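Long-range contact in glutathione S-transferase 5 (Caenorhabditis elegans, PDB 1ZL9), which conjugates reduced glutathione to a wide range of hydrophobic electrophiles and may take part in detoxifying reactive oxygen species during bacterial infection: residues F131-L142 / D175-H185. Sequence-based numbering, arbitrary orientation.
Sequences FEKFYGFLVNFL and DFSKFPELKAH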
loop_
_atom_site.group_PDB
_atom_site.type_symbol
_atom_site.label_atom_id
_atom_site.label_comp_id
_atom_site.label_asym_id
_atom_site.label_seq_id
_atom_site.Cartn_x
_atom_site.Cartn_y
_atom_site.Cartn_z
ATOM N N PHE A 131 -1.616 -1.902 18.142
ATOM C CA PHE A 131 -2.206 -0.612 18.379
ATOM C C PHE A 131 -1.202 0.280 19.068
ATOM O O PHE A 131 -1.034 1.393 18.678
ATOM C CB PHE A 131 -3.446 -0.750 19.274
ATOM C CG PHE A 131 -3.996 0.545 19.750
ATOM C CD1 PHE A 131 -4.726 1.362 18.885
ATOM C CD2 PHE A 131 -3.832 0.924 21.086
ATOM C CE1 PHE A 131 -5.234 2.564 19.338
ATOM C CE2 PHE A 131 -4.318 2.102 21.564
ATOM C CZ PHE A 131 -5.045 2.954 20.649
ATOM N N GLU A 132 -0.553 -0.226 20.098
ATOM C CA GLU A 132 0.387 0.602 20.876
ATOM C C GLU A 132 1.641 0.942 20.051
ATOM O O GLU A 132 2.156 2.069 20.097
ATOM C CB GLU A 132 0.730 -0.113 22.186
ATOM C CG GLU A 132 -0.514 -0.070 23.081
ATOM C CD GLU A 132 -0.361 -0.614 24.496
ATOM O OE1 GLU A 132 0.741 -1.065 24.850
ATOM O OE2 GLU A 132 -1.388 -0.575 25.237
ATOM N N LYS A 133 2.090 0.023 19.231
ATOM C CA LYS A 133 3.223 0.318 18.363
ATOM C C LYS A 133 2.862 1.408 17.341
ATOM O O LYS A 133 3.575 2.383 17.175
ATOM C CB LYS A 133 3.643 -0.957 17.672
ATOM C CG LYS A 133 4.642 -0.824 16.555
ATOM C CD LYS A 133 5.183 -2.218 16.120
ATOM C CE LYS A 133 5.264 -2.430 14.610
ATOM N NZ LYS A 133 4.745 -3.891 14.182
ATOM N N PHE A 134 1.725 1.241 16.668
ATOM C CA PHE A 134 1.388 2.104 15.587
ATOM C C PHE A 134 0.987 3.476 16.080
ATOM O O PHE A 134 1.368 4.449 15.492
ATOM C CB PHE A 134 0.221 1.483 14.749
ATOM C CG PHE A 134 -0.241 2.396 13.642
ATOM C CD1 PHE A 134 -1.529 2.917 13.633
ATOM C CD2 PHE A 134 0.679 2.817 12.660
ATOM C CE1 PHE A 134 -1.937 3.770 12.609
ATOM C CE2 PHE A 134 0.251 3.672 11.613
ATOM C CZ PHE A 134 -1.059 4.178 11.655
ATOM N N TYR A 135 0.225 3.539 17.176
ATOM C CA TYR A 135 -0.197 4.824 17.738
ATOM C C TYR A 135 1.023 5.616 18.279
ATOM O O TYR A 135 1.046 6.821 18.237
ATOM C CB TYR A 135 -1.341 4.634 18.735
ATOM C CG TYR A 135 -2.669 4.711 18.011
ATOM C CD1 TYR A 135 -3.017 3.747 17.036
ATOM C CD2 TYR A 135 -3.558 5.773 18.243
ATOM C CE1 TYR A 135 -4.204 3.864 16.266
ATOM C CE2 TYR A 135 -4.719 5.924 17.494
ATOM C CZ TYR A 135 -5.069 4.959 16.502
ATOM O OH TYR A 135 -6.257 5.106 15.782
ATOM N N GLY A 136 2.074 4.943 18.672
ATOM C CA GLY A 136 3.297 5.649 19.068
ATOM C C GLY A 136 3.914 6.317 17.852
ATOM O O GLY A 136 4.380 7.451 17.940
ATOM N N PHE A 137 3.835 5.663 16.693
ATOM C CA PHE A 137 4.315 6.309 15.497
ATOM C C PHE A 137 3.413 7.526 15.123
ATOM O O PHE A 137 3.920 8.556 14.657
ATOM C CB PHE A 137 4.354 5.356 14.337
ATOM C CG PHE A 137 5.283 4.201 14.507
ATOM C CD1 PHE A 137 4.926 2.964 14.037
ATOM C CD2 PHE A 137 6.551 4.363 15.042
ATOM C CE1 PHE A 137 5.844 1.851 14.169
ATOM C CE2 PHE A 137 7.441 3.259 15.152
ATOM C CZ PHE A 137 7.065 2.029 14.715
ATOM N N LEU A 138 2.101 7.407 15.318
ATOM C CA LEU A 138 1.191 8.503 15.013
ATOM C C LEU A 138 1.596 9.743 15.863
ATOM O O LEU A 138 1.644 10.873 15.375
ATOM C CB LEU A 138 -0.246 8.131 15.267
ATOM C CG LEU A 138 -0.799 7.112 14.249
ATOM C CD1 LEU A 138 -2.245 6.764 14.760
ATOM C CD2 LEU A 138 -0.900 7.696 12.903
ATOM N N VAL A 139 1.917 9.500 17.126
ATOM C CA VAL A 139 2.312 10.603 18.018
ATOM C C VAL A 139 3.584 11.297 17.516
ATOM O O VAL A 139 3.645 12.539 17.550
ATOM C CB VAL A 139 2.472 10.120 19.457
ATOM C CG1 VAL A 139 3.088 11.236 20.386
ATOM C CG2 VAL A 139 1.182 9.679 20.015
ATOM N N ASN A 140 4.555 10.515 17.034
ATOM C CA ASN A 140 5.784 11.026 16.444
ATOM C C ASN A 140 5.488 11.942 15.261
ATOM O O ASN A 140 6.029 13.068 15.158
ATOM C CB ASN A 140 6.695 9.902 15.909
ATOM C CG ASN A 140 7.335 9.025 17.005
ATOM O OD1 ASN A 140 7.313 9.356 18.193
ATOM N ND2 ASN A 140 7.857 7.834 16.582
ATOM N N PHE A 141 4.575 11.503 14.389
ATOM C CA PHE A 141 4.120 12.347 13.265
ATOM C C PHE A 141 3.439 13.659 13.733
ATOM O O PHE A 141 3.710 14.720 13.185
ATOM C CB PHE A 141 3.213 11.579 12.308
ATOM C CG PHE A 141 3.955 10.876 11.229
ATOM C CD1 PHE A 141 4.817 9.819 11.523
ATOM C CD2 PHE A 141 3.867 11.312 9.947
ATOM C CE1 PHE A 141 5.546 9.182 10.484
ATOM C CE2 PHE A 141 4.594 10.691 8.885
ATOM C CZ PHE A 141 5.459 9.632 9.186
ATOM N N LEU A 142 2.524 13.575 14.691
ATOM C CA LEU A 142 1.874 14.769 15.222
ATOM C C LEU A 142 2.918 15.749 15.828
ATOM O O LEU A 142 2.795 16.958 15.647
ATOM C CB LEU A 142 0.854 14.447 16.274
ATOM C CG LEU A 142 -0.407 13.731 15.785
ATOM C CD1 LEU A 142 -1.227 13.330 16.983
ATOM C CD2 LEU A 142 -1.197 14.629 14.919
ATOM N N ASP A 175 -9.567 2.237 25.112
ATOM C CA ASP A 175 -8.878 3.076 26.120
ATOM C C ASP A 175 -7.751 3.781 25.442
ATOM O O ASP A 175 -6.841 3.129 24.939
ATOM C CB ASP A 175 -8.282 2.193 27.216
ATOM C CG ASP A 175 -7.487 2.991 28.254
ATOM O OD1 ASP A 175 -7.656 4.246 28.346
ATOM O OD2 ASP A 175 -6.669 2.402 29.016
ATOM N N PHE A 176 -7.875 5.095 25.353
ATOM C CA PHE A 176 -6.880 5.982 24.808
ATOM C C PHE A 176 -6.019 6.691 25.835
ATOM O O PHE A 176 -5.364 7.675 25.521
ATOM C CB PHE A 176 -7.544 7.006 23.863
ATOM C CG PHE A 176 -7.581 6.537 22.433
ATOM C CD1 PHE A 176 -8.196 5.335 22.129
ATOM C CD2 PHE A 176 -7.028 7.240 21.435
ATOM C CE1 PHE A 176 -8.250 4.869 20.787
ATOM C CE2 PHE A 176 -7.090 6.765 20.123
ATOM C CZ PHE A 176 -7.679 5.575 19.846
ATOM N N SER A 177 -5.931 6.115 27.034
ATOM C CA SER A 177 -5.071 6.652 28.080
ATOM C C SER A 177 -3.638 6.889 27.642
ATOM O O SER A 177 -3.034 7.884 28.001
ATOM C CB SER A 177 -5.071 5.728 29.290
ATOM O OG SER A 177 -6.299 5.900 29.973
ATOM N N LYS A 178 -3.076 6.001 26.848
ATOM C CA LYS A 178 -1.700 6.146 26.419
ATOM C C LYS A 178 -1.540 7.132 25.272
ATOM O O LYS A 178 -0.425 7.534 24.931
ATOM C CB LYS A 178 -1.174 4.804 25.951
ATOM C CG LYS A 178 -1.034 3.820 27.044
ATOM C CD LYS A 178 -0.114 2.656 26.637
ATOM C CE LYS A 178 -0.148 1.519 27.720
ATOM N NZ LYS A 178 1.139 0.786 27.573
ATOM N N PHE A 179 -2.653 7.500 24.635
ATOM C CA PHE A 179 -2.576 8.367 23.448
ATOM C C PHE A 179 -3.605 9.489 23.424
ATOM O O PHE A 179 -4.409 9.600 22.480
ATOM C CB PHE A 179 -2.743 7.496 22.192
ATOM C CG PHE A 179 -1.751 6.364 22.127
ATOM C CD1 PHE A 179 -2.139 5.075 22.378
ATOM C CD2 PHE A 179 -0.408 6.630 21.884
ATOM C CE1 PHE A 179 -1.190 4.050 22.383
ATOM C CE2 PHE A 179 0.509 5.611 21.854
ATOM C CZ PHE A 179 0.101 4.331 22.096
ATOM N N PRO A 180 -3.521 10.398 24.410
ATOM C CA PRO A 180 -4.466 11.522 24.467
ATOM C C PRO A 180 -4.363 12.399 23.213
ATOM O O PRO A 180 -5.354 12.990 22.803
ATOM C CB PRO A 180 -4.050 12.285 25.750
ATOM C CG PRO A 180 -2.661 11.805 26.072
ATOM C CD PRO A 180 -2.532 10.397 25.521
ATOM N N GLU A 181 -3.182 12.442 22.606
ATOM C CA GLU A 181 -2.943 13.172 21.408
ATOM C C GLU A 181 -3.855 12.719 20.251
ATOM O O GLU A 181 -4.266 13.550 19.444
ATOM C CB GLU A 181 -1.472 13.011 20.989
ATOM C CG GLU A 181 -0.452 13.490 22.073
ATOM C CD GLU A 181 0.025 12.342 22.994
ATOM O OE1 GLU A 181 -0.635 11.283 23.090
ATOM O OE2 GLU A 181 1.082 12.491 23.630
ATOM N N LEU A 182 -4.119 11.417 20.155
ATOM C CA LEU A 182 -4.902 10.867 19.028
ATOM C C LEU A 182 -6.387 10.984 19.275
ATOM O O LEU A 182 -7.170 11.090 18.320
ATOM C CB LEU A 182 -4.511 9.419 18.705
ATOM C CG LEU A 182 -3.350 9.257 17.769
ATOM C CD1 LEU A 182 -3.661 9.963 16.423
ATOM C CD2 LEU A 182 -2.009 9.749 18.375
ATOM N N LYS A 183 -6.791 11.059 20.551
ATOM C CA LYS A 183 -8.148 11.426 20.867
ATOM C C LYS A 183 -8.393 12.878 20.538
ATOM O O LYS A 183 -9.442 13.167 20.013
ATOM C CB LYS A 183 -8.490 11.124 22.332
ATOM C CG LYS A 183 -9.813 11.701 22.788
ATOM C CD LYS A 183 -10.073 11.387 24.241
ATOM C CE LYS A 183 -11.361 12.118 24.785
ATOM N NZ LYS A 183 -12.497 11.151 24.649
ATOM N N ALA A 184 -7.444 13.790 20.849
ATOM C CA ALA A 184 -7.571 15.172 20.430
ATOM C C ALA A 184 -7.601 15.278 18.892
ATOM O O ALA A 184 -8.410 16.048 18.323
ATOM C CB ALA A 184 -6.475 16.054 20.999
ATOM N N HIS A 185 -6.731 14.533 18.218
ATOM C CA HIS A 185 -6.718 14.562 16.732
ATOM C C HIS A 185 -8.040 14.142 16.157
ATOM O O HIS A 185 -8.571 14.853 15.272
ATOM C CB HIS A 185 -5.580 13.738 16.196
ATOM C CG HIS A 185 -5.656 13.419 14.737
ATOM N ND1 HIS A 185 -4.969 14.127 13.777
ATOM C CD2 HIS A 185 -6.276 12.405 14.092
ATOM C CE1 HIS A 185 -5.218 13.592 12.585
ATOM N NE2 HIS A 185 -6.006 12.543 12.754
#
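F179, the N-cap residue of helix 180-191, lays its ring against helix 119-145, and Y135 CB stands 3.5 Å from the ring centroid, only 4° off the normal, a clear CH-pi contact. From CB outward, F179 meets a new partner at almost every atom. Its CB points toward the helix, and CG, anti to the carbonyl carbon, carries the ring across to it. CG meets Y135 CB; CD1 and CE1 turn their edge to the face of F131, the two planes nearly perpendicular at 88°. On the other flank CD2 reaches V139 CG2 at 3.9 Å, close to the ring plane. At the far end CE2 lies 3.6 Å from G136 N, against the helix backbone, and CZ ends near E132 O. On the opposite face, K178 CB of its own segment sits toward the rim. F131 in turn directs its edge at the face of F176, extending the aromatic cluster, while L182 fits as a knob among Y135, L138, V139 and L142, its CG 3.5 Å from Y135 CD2. Outside, K178 NZ and E132 OE1 form a salt bridge at 3.3 Å whose hydrogen bond is weak. The segment axes cross at 68° within the all-helical C-terminal domain of the GST fold; helix 157-171 packs behind the cluster, where S166 bonds the Y135 hydroxyl, and helix 84-112 touches F131 and L138.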